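PDB 6U4B: WbbM protein from Klebsiella pneumoniae, which acts as a bifunctional glycosyltransferase in O-antigen polymerisation and assembles as a trimer. Local coordinates for residues Val29-Thr33 with Val88-Glu93; Leu94-Phe100 with Ile222-Tyr226; Arg349-Leu353 with Thr586-Glu591. All blocks are in the same frame, centred on the assembly; numbering follows the deposited sequence.

Contact 1 (Val29-Thr33 with Val88-Glu93)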
ATOM      1  N   VAL A  29     -31.277  44.110  13.649  1.00 75.73           N
ATOM      2  CA  VAL A  29     -32.009  42.869  13.862  1.00 71.73           C
ATOM      3  C   VAL A  29     -31.274  41.744  13.147  1.00 67.00           C
ATOM      4  O   VAL A  29     -30.878  41.893  11.987  1.00 68.89           O
ATOM      5  CB  VAL A  29     -33.464  42.968  13.362  1.00 72.23           C
ATOM      6  CG1 VAL A  29     -34.224  41.701  13.703  1.00 71.34           C
ATOM      7  CG2 VAL A  29     -34.150  44.192  13.961  1.00 73.11           C
ATOM      8  N   LYS A  30     -31.084  40.627  13.846  1.00 59.98           N
ATOM      9  CA  LYS A  30     -30.536  39.411  13.256  1.00 60.26           C
ATOM     10  C   LYS A  30     -31.337  38.235  13.790  1.00 54.46           C
ATOM     11  O   LYS A  30     -31.336  37.983  15.000  1.00 54.35           O
ATOM     12  CB  LYS A  30     -29.047  39.250  13.578  1.00 63.04           C
ATOM     13  CG  LYS A  30     -28.149  40.199  12.802  1.00 70.42           C
ATOM     14  CD  LYS A  30     -26.707  40.122  13.274  1.00 75.60           C
ATOM     15  CE  LYS A  30     -25.801  39.545  12.198  1.00 77.01           C
ATOM     16  NZ  LYS A  30     -24.366  39.661  12.577  1.00 77.55           N
ATOM     17  N   ILE A  31     -32.030  37.535  12.899  1.00 48.03           N
ATOM     18  CA  ILE A  31     -32.857  36.390  13.259  1.00 47.51           C
ATOM     19  C   ILE A  31     -32.311  35.166  12.539  1.00 49.91           C
ATOM     20  O   ILE A  31     -32.006  35.229  11.342  1.00 50.03           O
ATOM     21  CB  ILE A  31     -34.335  36.623  12.902  1.00 49.70           C
ATOM     22  CG1 ILE A  31     -34.839  37.917  13.543  1.00 52.16           C
ATOM     23  CG2 ILE A  31     -35.184  35.443  13.351  1.00 50.13           C
ATOM     24  CD1 ILE A  31     -36.214  38.329  13.077  1.00 52.52           C
ATOM     25  N   TYR A  32     -32.193  34.057  13.263  1.00 48.89           N
ATOM     26  CA  TYR A  32     -31.581  32.841  12.747  1.00 44.13           C
ATOM     27  C   TYR A  32     -32.632  31.755  12.567  1.00 43.95           C
ATOM     28  O   TYR A  32     -33.497  31.565  13.425  1.00 43.99           O
ATOM     29  CB  TYR A  32     -30.472  32.356  13.687  1.00 46.12           C
ATOM     30  CG  TYR A  32     -29.375  33.377  13.884  1.00 45.57           C
ATOM     31  CD1 TYR A  32     -28.212  33.331  13.125  1.00 42.41           C
ATOM     32  CD2 TYR A  32     -29.511  34.398  14.818  1.00 48.41           C
ATOM     33  CE1 TYR A  32     -27.212  34.269  13.297  1.00 44.41           C
ATOM     34  CE2 TYR A  32     -28.520  35.340  14.995  1.00 47.22           C
ATOM     35  CZ  TYR A  32     -27.372  35.271  14.235  1.00 46.64           C
ATOM     36  OH  TYR A  32     -26.383  36.210  14.411  1.00 50.23           O
ATOM     37  N   THR A  33     -32.556  31.049  11.442  1.00 42.75           N
ATOM     38  CA  THR A  33     -33.440  29.927  11.157  1.00 43.46           C
ATOM     39  C   THR A  33     -32.648  28.625  11.207  1.00 44.68           C
ATOM     40  O   THR A  33     -31.504  28.565  10.742  1.00 44.98           O
ATOM     41  CB  THR A  33     -34.118  30.078   9.791  1.00 40.75           C
ATOM     42  OG1 THR A  33     -33.132  30.354   8.787  1.00 42.24           O
ATOM     43  CG2 THR A  33     -35.133  31.212   9.824  1.00 37.31           C
ATOM     44  N   VAL A  88     -24.892  31.112  18.379  1.00 43.65           N
ATOM     45  CA  VAL A  88     -25.002  32.559  18.218  1.00 46.17           C
ATOM     46  C   VAL A  88     -24.503  33.268  19.469  1.00 48.90           C
ATOM     47  O   VAL A  88     -23.780  34.271  19.391  1.00 49.62           O
ATOM     48  CB  VAL A  88     -26.456  32.948  17.888  1.00 43.53           C
ATOM     49  CG1 VAL A  88     -26.612  34.458  17.873  1.00 43.18           C
ATOM     50  CG2 VAL A  88     -26.882  32.353  16.555  1.00 43.97           C
ATOM     51  N   TRP A  89     -24.872  32.748  20.642  1.00 47.19           N
ATOM     52  CA  TRP A  89     -24.464  33.346  21.909  1.00 50.13           C
ATOM     53  C   TRP A  89     -22.946  33.440  22.021  1.00 50.49           C
ATOM     54  O   TRP A  89     -22.411  34.475  22.436  1.00 50.36           O
ATOM     55  CB  TRP A  89     -25.046  32.525  23.061  1.00 51.31           C
ATOM     56  CG  TRP A  89     -24.567  32.897  24.432  1.00 54.01           C
ATOM     57  CD1 TRP A  89     -24.258  34.145  24.888  1.00 57.54           C
ATOM     58  CD2 TRP A  89     -24.346  32.002  25.528  1.00 52.30           C
ATOM     59  NE1 TRP A  89     -23.858  34.082  26.202  1.00 57.04           N
ATOM     60  CE2 TRP A  89     -23.904  32.778  26.618  1.00 54.68           C
ATOM     61  CE3 TRP A  89     -24.478  30.619  25.694  1.00 51.13           C
ATOM     62  CZ2 TRP A  89     -23.593  32.216  27.856  1.00 58.20           C
ATOM     63  CZ3 TRP A  89     -24.170  30.064  26.923  1.00 53.46           C
ATOM     64  CH2 TRP A  89     -23.732  30.861  27.988  1.00 58.30           C
ATOM     65  N   LYS A  90     -22.236  32.381  21.639  1.00 51.07           N
ATOM     66  CA  LYS A  90     -20.799  32.304  21.873  1.00 53.39           C
ATOM     67  C   LYS A  90     -19.955  32.875  20.741  1.00 54.37           C
ATOM     68  O   LYS A  90     -18.799  33.244  20.981  1.00 52.83           O
ATOM     69  CB  LYS A  90     -20.380  30.850  22.111  1.00 51.20           C
ATOM     70  CG  LYS A  90     -20.895  30.264  23.408  1.00 49.99           C
ATOM     71  CD  LYS A  90     -20.426  31.088  24.596  1.00 54.84           C
ATOM     72  CE  LYS A  90     -20.781  30.414  25.908  1.00 49.59           C
ATOM     73  NZ  LYS A  90     -20.349  31.229  27.077  1.00 55.78           N
ATOM     74  N   ASN A  91     -20.488  32.963  19.521  1.00 53.35           N
ATOM     75  CA  ASN A  91     -19.659  33.253  18.360  1.00 60.02           C
ATOM     76  C   ASN A  91     -20.097  34.455  17.534  1.00 60.93           C
ATOM     77  O   ASN A  91     -19.264  35.012  16.810  1.00 61.67           O
ATOM     78  CB  ASN A  91     -19.597  32.026  17.435  1.00 60.67           C
ATOM     79  CG  ASN A  91     -19.161  30.770  18.167  1.00 57.86           C
ATOM     80  OD1 ASN A  91     -17.977  30.581  18.448  1.00 58.99           O
ATOM     81  ND2 ASN A  91     -20.119  29.905  18.481  1.00 52.40           N
ATOM     82  N   GLU A  92     -21.354  34.873  17.615  1.00 61.61           N
ATOM     83  CA  GLU A  92     -21.867  35.920  16.744  1.00 65.02           C
ATOM     84  C   GLU A  92     -21.748  37.295  17.390  1.00 68.42           C
ATOM     85  O   GLU A  92     -21.887  37.449  18.607  1.00 65.65           O
ATOM     86  CB  GLU A  92     -23.330  35.653  16.387  1.00 60.86           C
ATOM     87  CG  GLU A  92     -23.531  34.718  15.211  1.00 57.45           C
ATOM     88  CD  GLU A  92     -23.161  35.361  13.889  1.00 58.24           C
ATOM     89  OE1 GLU A  92     -21.961  35.362  13.535  1.00 55.22           O
ATOM     90  OE2 GLU A  92     -24.073  35.879  13.209  1.00 56.94           O
ATOM     91  N   GLU A  93     -21.486  38.300  16.554  1.00 66.86           N
ATOM     92  CA  GLU A  93     -21.601  39.692  16.972  1.00 68.10           C
ATOM     93  C   GLU A  93     -23.081  40.053  16.997  1.00 67.08           C
ATOM     94  O   GLU A  93     -23.729  40.138  15.949  1.00 65.04           O
ATOM     95  CB  GLU A  93     -20.816  40.614  16.045  1.00 72.92           C
ATOM     96  CG  GLU A  93     -19.413  40.926  16.545  1.00 81.08           C
ATOM     97  CD  GLU A  93     -18.842  42.194  15.941  1.00 90.31           C
ATOM     98  OE1 GLU A  93     -18.920  42.353  14.705  1.00 92.97           O
ATOM     99  OE2 GLU A  93     -18.320  43.035  16.704  1.00 94.72           O
TER
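In the mixed alpha/beta sheet of the DUF4422 region, helix 82-91 forms the helical leg of a beta-alpha-beta crossover from strand 47-51 to strand 97-102. It passes over the strand between them, 29-35, where Y32 and K30 meet V88, E92 and E93. V88 sits under the tyrosine ring: its CG2 is 3.5 Å from the centroid of the Y32 ring and only 1° off the ring normal, a CH-pi contact over the middle of the face. The other methyl, V88 CG1, reaches toward the rim and lies 3.6 Å from Y32 CE2. At the far end of the ring the Y32 hydroxyl donates to E92, with OH 2.6 Å from OE2. The acceptor lies at the ring edge, in its plane, and offers its anti lone pair, while the carboxylate stands almost perpendicular to the ring, at 83°. E92 is the first residue to leave the helical conformation, and a bend at its second torsion (chi2 -72°) turns the carboxylate back to the phenol. K30 approaches at about a right angle to E92. Its NZ makes a long salt bridge of 3.8 Å to E92 OE2 and a weak hydrogen bond of 3.5 Å to the backbone O of E93. Strand 47-51 adds K48 and L50 to the surroundings of Y32. One carboxylate oxygen thus takes a short bond from the phenol, with the ammonium of K30 at longer range. This satisfies the hydroxyl of a buried tyrosine, and both partners should favour the ionised form of E92, to the extent that the long salt bridge contributes.

Contact 2 (Leu94-Phe100 with Ile222-Tyr226)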
ATOM      1  N   LEU A  94     -23.615  40.265  18.195  1.00 68.85           N
ATOM      2  CA  LEU A  94     -25.054  40.349  18.391  1.00 65.67           C
ATOM      3  C   LEU A  94     -25.586  41.706  17.952  1.00 70.97           C
ATOM      4  O   LEU A  94     -25.066  42.751  18.355  1.00 76.99           O
ATOM      5  CB  LEU A  94     -25.394  40.099  19.857  1.00 59.97           C
ATOM      6  CG  LEU A  94     -24.632  38.928  20.479  1.00 54.31           C
ATOM      7  CD1 LEU A  94     -24.848  38.893  21.975  1.00 49.73           C
ATOM      8  CD2 LEU A  94     -25.049  37.608  19.845  1.00 50.89           C
ATOM      9  N   ALA A  95     -26.632  41.684  17.130  1.00 69.97           N
ATOM     10  CA  ALA A  95     -27.340  42.900  16.771  1.00 69.99           C
ATOM     11  C   ALA A  95     -28.128  43.414  17.976  1.00 71.39           C
ATOM     12  O   ALA A  95     -28.158  42.796  19.044  1.00 69.92           O
ATOM     13  CB  ALA A  95     -28.260  42.644  15.580  1.00 65.27           C
ATOM     14  N   ASP A  96     -28.779  44.566  17.797  1.00 73.64           N
ATOM     15  CA  ASP A  96     -29.598  45.122  18.870  1.00 73.71           C
ATOM     16  C   ASP A  96     -30.738  44.185  19.247  1.00 68.73           C
ATOM     17  O   ASP A  96     -31.190  44.189  20.397  1.00 65.45           O
ATOM     18  CB  ASP A  96     -30.146  46.490  18.461  1.00 76.77           C
ATOM     19  CG  ASP A  96     -29.050  47.505  18.203  1.00 81.70           C
ATOM     20  OD1 ASP A  96     -28.015  47.456  18.900  1.00 83.13           O
ATOM     21  OD2 ASP A  96     -29.220  48.350  17.300  1.00 86.32           O
ATOM     22  N   TYR A  97     -31.211  43.378  18.298  1.00 64.52           N
ATOM     23  CA  TYR A  97     -32.235  42.375  18.549  1.00 65.18           C
ATOM     24  C   TYR A  97     -31.774  41.048  17.968  1.00 62.41           C
ATOM     25  O   TYR A  97     -31.318  40.999  16.821  1.00 63.50           O
ATOM     26  CB  TYR A  97     -33.581  42.787  17.941  1.00 67.26           C
ATOM     27  CG  TYR A  97     -34.302  43.861  18.720  1.00 72.07           C
ATOM     28  CD1 TYR A  97     -35.345  43.540  19.578  1.00 73.56           C
ATOM     29  CD2 TYR A  97     -33.935  45.195  18.605  1.00 75.81           C
ATOM     30  CE1 TYR A  97     -36.008  44.519  20.297  1.00 78.66           C
ATOM     31  CE2 TYR A  97     -34.591  46.182  19.321  1.00 80.77           C
ATOM     32  CZ  TYR A  97     -35.626  45.838  20.165  1.00 80.91           C
ATOM     33  OH  TYR A  97     -36.283  46.814  20.880  1.00 82.30           O
ATOM     34  N   VAL A  98     -31.888  39.982  18.756  1.00 58.94           N
ATOM     35  CA  VAL A  98     -31.476  38.642  18.352  1.00 56.51           C
ATOM     36  C   VAL A  98     -32.698  37.736  18.401  1.00 51.52           C
ATOM     37  O   VAL A  98     -33.434  37.732  19.394  1.00 47.40           O
ATOM     38  CB  VAL A  98     -30.349  38.098  19.250  1.00 56.62           C
ATOM     39  CG1 VAL A  98     -29.976  36.680  18.847  1.00 49.78           C
ATOM     40  CG2 VAL A  98     -29.132  39.009  19.186  1.00 60.34           C
ATOM     41  N   GLY A  99     -32.908  36.964  17.330  1.00 48.91           N
ATOM     42  CA  GLY A  99     -34.103  36.157  17.210  1.00 49.07           C
ATOM     43  C   GLY A  99     -33.813  34.797  16.607  1.00 48.97           C
ATOM     44  O   GLY A  99     -32.751  34.558  16.029  1.00 45.97           O
ATOM     45  N   PHE A 100     -34.791  33.906  16.756  1.00 47.26           N
ATOM     46  CA  PHE A 100     -34.691  32.542  16.259  1.00 42.81           C
ATOM     47  C   PHE A 100     -36.056  32.078  15.780  1.00 44.29           C
ATOM     48  O   PHE A 100     -37.061  32.273  16.470  1.00 47.06           O
ATOM     49  CB  PHE A 100     -34.168  31.580  17.336  1.00 39.74           C
ATOM     50  CG  PHE A 100     -32.827  31.961  17.886  1.00 39.19           C
ATOM     51  CD1 PHE A 100     -32.731  32.780  18.994  1.00 41.08           C
ATOM     52  CD2 PHE A 100     -31.664  31.502  17.293  1.00 44.29           C
ATOM     53  CE1 PHE A 100     -31.497  33.135  19.504  1.00 47.06           C
ATOM     54  CE2 PHE A 100     -30.427  31.851  17.795  1.00 46.07           C
ATOM     55  CZ  PHE A 100     -30.343  32.670  18.903  1.00 48.02           C
ATOM     56  N   ILE A 222     -31.225  41.446  26.869  1.00 61.04           N
ATOM     57  CA  ILE A 222     -32.061  40.387  27.421  1.00 53.15           C
ATOM     58  C   ILE A 222     -31.614  39.025  26.902  1.00 56.25           C
ATOM     59  O   ILE A 222     -31.690  38.020  27.621  1.00 56.58           O
ATOM     60  CB  ILE A 222     -33.543  40.664  27.100  1.00 51.76           C
ATOM     61  CG1 ILE A 222     -33.962  42.022  27.672  1.00 54.83           C
ATOM     62  CG2 ILE A 222     -34.435  39.567  27.658  1.00 50.35           C
ATOM     63  CD1 ILE A 222     -35.447  42.306  27.564  1.00 54.48           C
ATOM     64  N   PHE A 223     -31.135  38.967  25.657  1.00 54.11           N
ATOM     65  CA  PHE A 223     -30.680  37.699  25.094  1.00 50.97           C
ATOM     66  C   PHE A 223     -29.441  37.179  25.815  1.00 47.97           C
ATOM     67  O   PHE A 223     -29.347  35.980  26.104  1.00 46.09           O
ATOM     68  CB  PHE A 223     -30.407  37.860  23.598  1.00 48.12           C
ATOM     69  CG  PHE A 223     -29.663  36.706  22.989  1.00 46.11           C
ATOM     70  CD1 PHE A 223     -30.318  35.524  22.686  1.00 45.49           C
ATOM     71  CD2 PHE A 223     -28.309  36.805  22.714  1.00 46.23           C
ATOM     72  CE1 PHE A 223     -29.636  34.461  22.122  1.00 45.21           C
ATOM     73  CE2 PHE A 223     -27.621  35.748  22.150  1.00 44.50           C
ATOM     74  CZ  PHE A 223     -28.287  34.573  21.852  1.00 43.44           C
ATOM     75  N   VAL A 224     -28.480  38.057  26.106  1.00 52.09           N
ATOM     76  CA  VAL A 224     -27.265  37.626  26.792  1.00 57.73           C
ATOM     77  C   VAL A 224     -27.581  37.162  28.207  1.00 57.78           C
ATOM     78  O   VAL A 224     -27.089  36.120  28.657  1.00 55.36           O
ATOM     79  CB  VAL A 224     -26.218  38.755  26.789  1.00 62.00           C
ATOM     80  CG1 VAL A 224     -25.109  38.457  27.790  1.00 62.38           C
ATOM     81  CG2 VAL A 224     -25.638  38.928  25.404  1.00 63.12           C
ATOM     82  N   ASP A 225     -28.406  37.923  28.931  1.00 56.55           N
ATOM     83  CA  ASP A 225     -28.756  37.547  30.297  1.00 55.19           C
ATOM     84  C   ASP A 225     -29.494  36.215  30.328  1.00 51.96           C
ATOM     85  O   ASP A 225     -29.192  35.341  31.152  1.00 48.80           O
ATOM     86  CB  ASP A 225     -29.597  38.645  30.944  1.00 58.75           C
ATOM     87  CG  ASP A 225     -29.939  38.336  32.388  1.00 70.93           C
ATOM     88  OD1 ASP A 225     -29.062  38.520  33.258  1.00 75.88           O
ATOM     89  OD2 ASP A 225     -31.080  37.898  32.652  1.00 73.00           O
ATOM     90  N   TYR A 226     -30.469  36.041  29.433  1.00 48.06           N
ATOM     91  CA  TYR A 226     -31.199  34.779  29.372  1.00 45.71           C
ATOM     92  C   TYR A 226     -30.279  33.627  28.982  1.00 47.90           C
ATOM     93  O   TYR A 226     -30.429  32.506  29.483  1.00 44.02           O
ATOM     94  CB  TYR A 226     -32.367  34.901  28.392  1.00 43.88           C
ATOM     95  CG  TYR A 226     -33.086  33.600  28.121  1.00 40.99           C
ATOM     96  CD1 TYR A 226     -33.206  33.108  26.826  1.00 45.68           C
ATOM     97  CD2 TYR A 226     -33.637  32.857  29.159  1.00 41.63           C
ATOM     98  CE1 TYR A 226     -33.861  31.916  26.570  1.00 45.61           C
ATOM     99  CE2 TYR A 226     -34.295  31.664  28.915  1.00 42.73           C
ATOM    100  CZ  TYR A 226     -34.402  31.198  27.618  1.00 44.15           C
ATOM    101  OH  TYR A 226     -35.054  30.011  27.367  1.00 41.56           O
TER
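The phenyl ring of F223 receives V98 on one face: V98 CG1 lies 3.9 Å from the centroid of the F223 ring, 5° off its normal, a CH-pi contact over the ring centre. F100 turns an edge to its neighbour, with F223 CE1 near the plane of the F100 ring and 3.5 Å from F100 CE1. The two ring planes are inclined at 35°, their centroids 5.8 Å apart. Elsewhere around the F223 ring, L94 CD2 comes within 3.9 Å of F223 CE2. The same leucine uses its second methyl to touch the next residue of the helix, L94 CD1 being 3.5 Å from V224 CG2, so that one branch of L94 goes to each of two successive helix residues. F223 reaches the sheet because CG stands opposite the backbone N (chi1 168°), which carries the ring out from the helix between L94 and F100. H85 brings its ring to both F223 and F100, F216 meets the ring of F100, and V88 of helix 82-91 touches L94, V98 and F100. No hydrogen bond joins the two segments; the contact rests on apolar surfaces that are mostly buried. V98 and F100, two residues apart on strand 97-102, both direct CB toward helix 220-240, with G99 between them; Y97, just before V98, points away. Such packing is that of a helix laid on a sheet in an alpha/beta domain, here with the helix directly following strand 216-219, the antiparallel neighbour of strand 97-102.

Contact 3 (Arg349-Leu353 with Thr586-Glu591)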
ATOM      1  N   ARG A 349     -15.734   7.140   4.785  1.00 51.13           N
ATOM      2  CA  ARG A 349     -14.598   6.583   4.056  1.00 47.39           C
ATOM      3  C   ARG A 349     -14.194   7.472   2.889  1.00 45.31           C
ATOM      4  O   ARG A 349     -13.000   7.634   2.607  1.00 41.54           O
ATOM      5  CB  ARG A 349     -14.938   5.180   3.556  1.00 43.86           C
ATOM      6  CG  ARG A 349     -15.188   4.166   4.652  1.00 42.10           C
ATOM      7  CD  ARG A 349     -15.712   2.860   4.082  1.00 42.76           C
ATOM      8  NE  ARG A 349     -15.578   1.757   5.027  1.00 47.27           N
ATOM      9  CZ  ARG A 349     -15.916   0.500   4.757  1.00 55.32           C
ATOM     10  NH1 ARG A 349     -16.413   0.189   3.568  1.00 55.42           N
ATOM     11  NH2 ARG A 349     -15.757  -0.446   5.673  1.00 60.48           N
ATOM     12  N   LEU A 350     -15.174   8.055   2.197  1.00 42.06           N
ATOM     13  CA  LEU A 350     -14.870   8.889   1.037  1.00 39.37           C
ATOM     14  C   LEU A 350     -14.139  10.164   1.443  1.00 40.12           C
ATOM     15  O   LEU A 350     -13.172  10.566   0.785  1.00 41.53           O
ATOM     16  CB  LEU A 350     -16.157   9.219   0.280  1.00 39.30           C
ATOM     17  CG  LEU A 350     -16.732   8.034  -0.498  1.00 40.81           C
ATOM     18  CD1 LEU A 350     -18.200   8.238  -0.803  1.00 36.40           C
ATOM     19  CD2 LEU A 350     -15.941   7.827  -1.780  1.00 43.45           C
ATOM     20  N   VAL A 351     -14.590  10.815   2.516  1.00 43.61           N
ATOM     21  CA  VAL A 351     -13.900  12.005   3.004  1.00 46.41           C
ATOM     22  C   VAL A 351     -12.493  11.649   3.465  1.00 46.54           C
ATOM     23  O   VAL A 351     -11.537  12.399   3.230  1.00 48.33           O
ATOM     24  CB  VAL A 351     -14.713  12.675   4.128  1.00 50.24           C
ATOM     25  CG1 VAL A 351     -13.904  13.788   4.778  1.00 48.72           C
ATOM     26  CG2 VAL A 351     -16.023  13.221   3.579  1.00 54.26           C
ATOM     27  N   ASN A 352     -12.339  10.491   4.116  1.00 45.92           N
ATOM     28  CA  ASN A 352     -11.031  10.068   4.607  1.00 48.00           C
ATOM     29  C   ASN A 352     -10.007   9.913   3.490  1.00 44.17           C
ATOM     30  O   ASN A 352      -8.802   9.911   3.763  1.00 41.93           O
ATOM     31  CB  ASN A 352     -11.158   8.757   5.382  1.00 56.39           C
ATOM     32  CG  ASN A 352     -11.871   8.932   6.708  1.00 70.54           C
ATOM     33  OD1 ASN A 352     -12.008  10.050   7.206  1.00 75.77           O
ATOM     34  ND2 ASN A 352     -12.324   7.826   7.291  1.00 74.80           N
ATOM     35  N   LEU A 353     -10.456   9.777   2.239  1.00 44.10           N
ATOM     36  CA  LEU A 353      -9.531   9.770   1.113  1.00 47.34           C
ATOM     37  C   LEU A 353      -8.858  11.122   0.914  1.00 48.25           C
ATOM     38  O   LEU A 353      -7.767  11.179   0.339  1.00 42.55           O
ATOM     39  CB  LEU A 353     -10.262   9.373  -0.173  1.00 42.22           C
ATOM     40  CG  LEU A 353     -10.934   8.002  -0.245  1.00 44.14           C
ATOM     41  CD1 LEU A 353     -11.810   7.913  -1.491  1.00 47.38           C
ATOM     42  CD2 LEU A 353      -9.893   6.889  -0.238  1.00 43.18           C
ATOM     43  N   THR A 586      -7.674   1.070   0.187  1.00 45.90           N
ATOM     44  CA  THR A 586      -8.838   1.807   0.673  1.00 46.48           C
ATOM     45  C   THR A 586      -9.681   0.833   1.488  1.00 50.35           C
ATOM     46  O   THR A 586      -9.422  -0.375   1.433  1.00 51.02           O
ATOM     47  CB  THR A 586      -9.643   2.421  -0.483  1.00 41.74           C
ATOM     48  OG1 THR A 586     -10.301   1.380  -1.218  1.00 45.76           O
ATOM     49  CG2 THR A 586      -8.735   3.209  -1.417  1.00 41.16           C
ATOM     50  N   PRO A 587     -10.659   1.297   2.276  1.00 48.33           N
ATOM     51  CA  PRO A 587     -11.510   0.337   3.005  1.00 51.75           C
ATOM     52  C   PRO A 587     -12.332  -0.567   2.102  1.00 51.85           C
ATOM     53  O   PRO A 587     -12.823  -1.599   2.578  1.00 54.79           O
ATOM     54  CB  PRO A 587     -12.416   1.235   3.857  1.00 52.05           C
ATOM     55  CG  PRO A 587     -11.640   2.485   4.018  1.00 53.88           C
ATOM     56  CD  PRO A 587     -10.885   2.680   2.734  1.00 50.52           C
ATOM     57  N   TRP A 588     -12.497  -0.227   0.823  1.00 47.24           N
ATOM     58  CA  TRP A 588     -13.243  -1.082  -0.092  1.00 48.18           C
ATOM     59  C   TRP A 588     -12.394  -2.193  -0.694  1.00 54.77           C
ATOM     60  O   TRP A 588     -12.912  -2.972  -1.501  1.00 56.08           O
ATOM     61  CB  TRP A 588     -13.858  -0.250  -1.222  1.00 46.04           C
ATOM     62  CG  TRP A 588     -14.749   0.857  -0.749  1.00 46.48           C
ATOM     63  CD1 TRP A 588     -16.041   0.746  -0.325  1.00 46.00           C
ATOM     64  CD2 TRP A 588     -14.412   2.246  -0.652  1.00 43.55           C
ATOM     65  NE1 TRP A 588     -16.530   1.979   0.034  1.00 52.18           N
ATOM     66  CE2 TRP A 588     -15.549   2.916  -0.158  1.00 48.74           C
ATOM     67  CE3 TRP A 588     -13.260   2.985  -0.932  1.00 42.38           C
ATOM     68  CZ2 TRP A 588     -15.567   4.292   0.061  1.00 47.48           C
ATOM     69  CZ3 TRP A 588     -13.280   4.351  -0.713  1.00 45.51           C
ATOM     70  CH2 TRP A 588     -14.425   4.989  -0.222  1.00 46.36           C
ATOM     71  N   GLU A 589     -11.118  -2.294  -0.316  1.00 57.61           N
ATOM     72  CA  GLU A 589     -10.216  -3.240  -0.968  1.00 58.66           C
ATOM     73  C   GLU A 589     -10.658  -4.681  -0.740  1.00 60.89           C
ATOM     74  O   GLU A 589     -10.798  -5.456  -1.694  1.00 60.47           O
ATOM     75  CB  GLU A 589      -8.788  -3.024  -0.469  1.00 58.92           C
ATOM     76  CG  GLU A 589      -7.800  -4.064  -0.956  1.00 60.99           C
ATOM     77  CD  GLU A 589      -6.362  -3.625  -0.775  1.00 60.85           C
ATOM     78  OE1 GLU A 589      -5.543  -3.890  -1.681  1.00 61.73           O
ATOM     79  OE2 GLU A 589      -6.056  -3.005   0.266  1.00 59.97           O
ATOM     80  N   MET A 590     -10.885  -5.062   0.518  1.00 71.38           N
ATOM     81  CA  MET A 590     -11.339  -6.419   0.801  1.00 87.80           C
ATOM     82  C   MET A 590     -12.779  -6.652   0.361  1.00 92.22           C
ATOM     83  O   MET A 590     -13.173  -7.807   0.166  1.00 95.85           O
ATOM     84  CB  MET A 590     -11.193  -6.735   2.289  1.00 99.02           C
ATOM     85  CG  MET A 590     -11.779  -5.686   3.219  1.00109.38           C
ATOM     86  SD  MET A 590     -12.119  -6.342   4.865  1.00119.92           S
ATOM     87  CE  MET A 590     -13.890  -6.605   4.760  1.00121.20           C
ATOM     88  N   GLU A 591     -13.573  -5.588   0.204  1.00 92.56           N
ATOM     89  CA  GLU A 591     -14.923  -5.748  -0.327  1.00 94.07           C
ATOM     90  C   GLU A 591     -14.893  -6.306  -1.743  1.00 91.24           C
ATOM     91  O   GLU A 591     -15.769  -7.090  -2.126  1.00 92.04           O
ATOM     92  CB  GLU A 591     -15.666  -4.412  -0.316  1.00 96.94           C
ATOM     93  CG  GLU A 591     -16.320  -4.038   0.999  1.00103.04           C
ATOM     94  CD  GLU A 591     -17.339  -2.927   0.825  1.00108.32           C
ATOM     95  OE1 GLU A 591     -18.128  -2.991  -0.143  1.00110.02           O
ATOM     96  OE2 GLU A 591     -17.342  -1.983   1.643  1.00109.52           O
TER
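R349 runs out from the end region of helix 344-352 past P587 and W588 to E591. Its first torsion (chi1 -64°) sets CG opposite the carbonyl carbon, and from CG to NE the chain is extended, so the aliphatic part slides alongside the proline in the opposite direction. P587 CB lies over one face of the guanidinium, offset toward its rim and 3.4 Å from R349 NE. E591 OE2, in contrast, lies in the guanidinium plane: R349 NH1 donates to it over 3.0 Å in a salt bridge, with a bent N-H...O angle of 139°. Because E591 is poorly ordered, this bridge is probably less fixed than its length suggests. W588 CG is anti to its carbonyl carbon (chi1 -57°), and the indole lies across the arginine chain: R349 CD stands 3.9 Å above its plane, offset toward the rim, and R349 CB is 3.7 Å from W588 CZ2. The guanidinium plane is perpendicular to the indole. The benzo end of the indole is packed against two leucines. L350 CD2 approaches W588 CH2 to 3.6 Å, and L353 CD1 comes in at the ring edge, 3.9 Å from CZ3 of W588. L353 turns its other branch to the methyl of T586, CD2 to CG2 4.0 Å. The T586 rotamer tucks OG1 between the backbone N and carbonyl carbon, where it accepts a weak capping bond from W588 N at the type I turn leading into helix 589-596; OG1 also bonds to I583 O. N346 OD1 accepts from the indole NE1. R349 NE has its own salt bridge to D577 of the second subunit. With carboxylates of two subunits on one guanidinium, the cation would be well balanced in charge, and R349 couples packing within the chain to the trimer interface.

In the fold
Contacts 1 and 2 belong to one alpha/beta unit and touch each other: strands 29-35 and 97-102 are parallel neighbours, joined by hydrogen bonds such as Y32 N to G99 O, and V88 also packs on L94. Contact 2 is the buried, wholly apolar one. Contact 1 combines a buried aromatic face with a polar margin that reaches the surface. Contact 3 lies apart, its centre about 38 Å from that of contact 1 and 45 Å from that of contact 2, and joins two helical ends rather than a helix and a strand. It too mixes an apolar core with charge, but there the charged end faces a neighbouring subunit, which neither of the others touches.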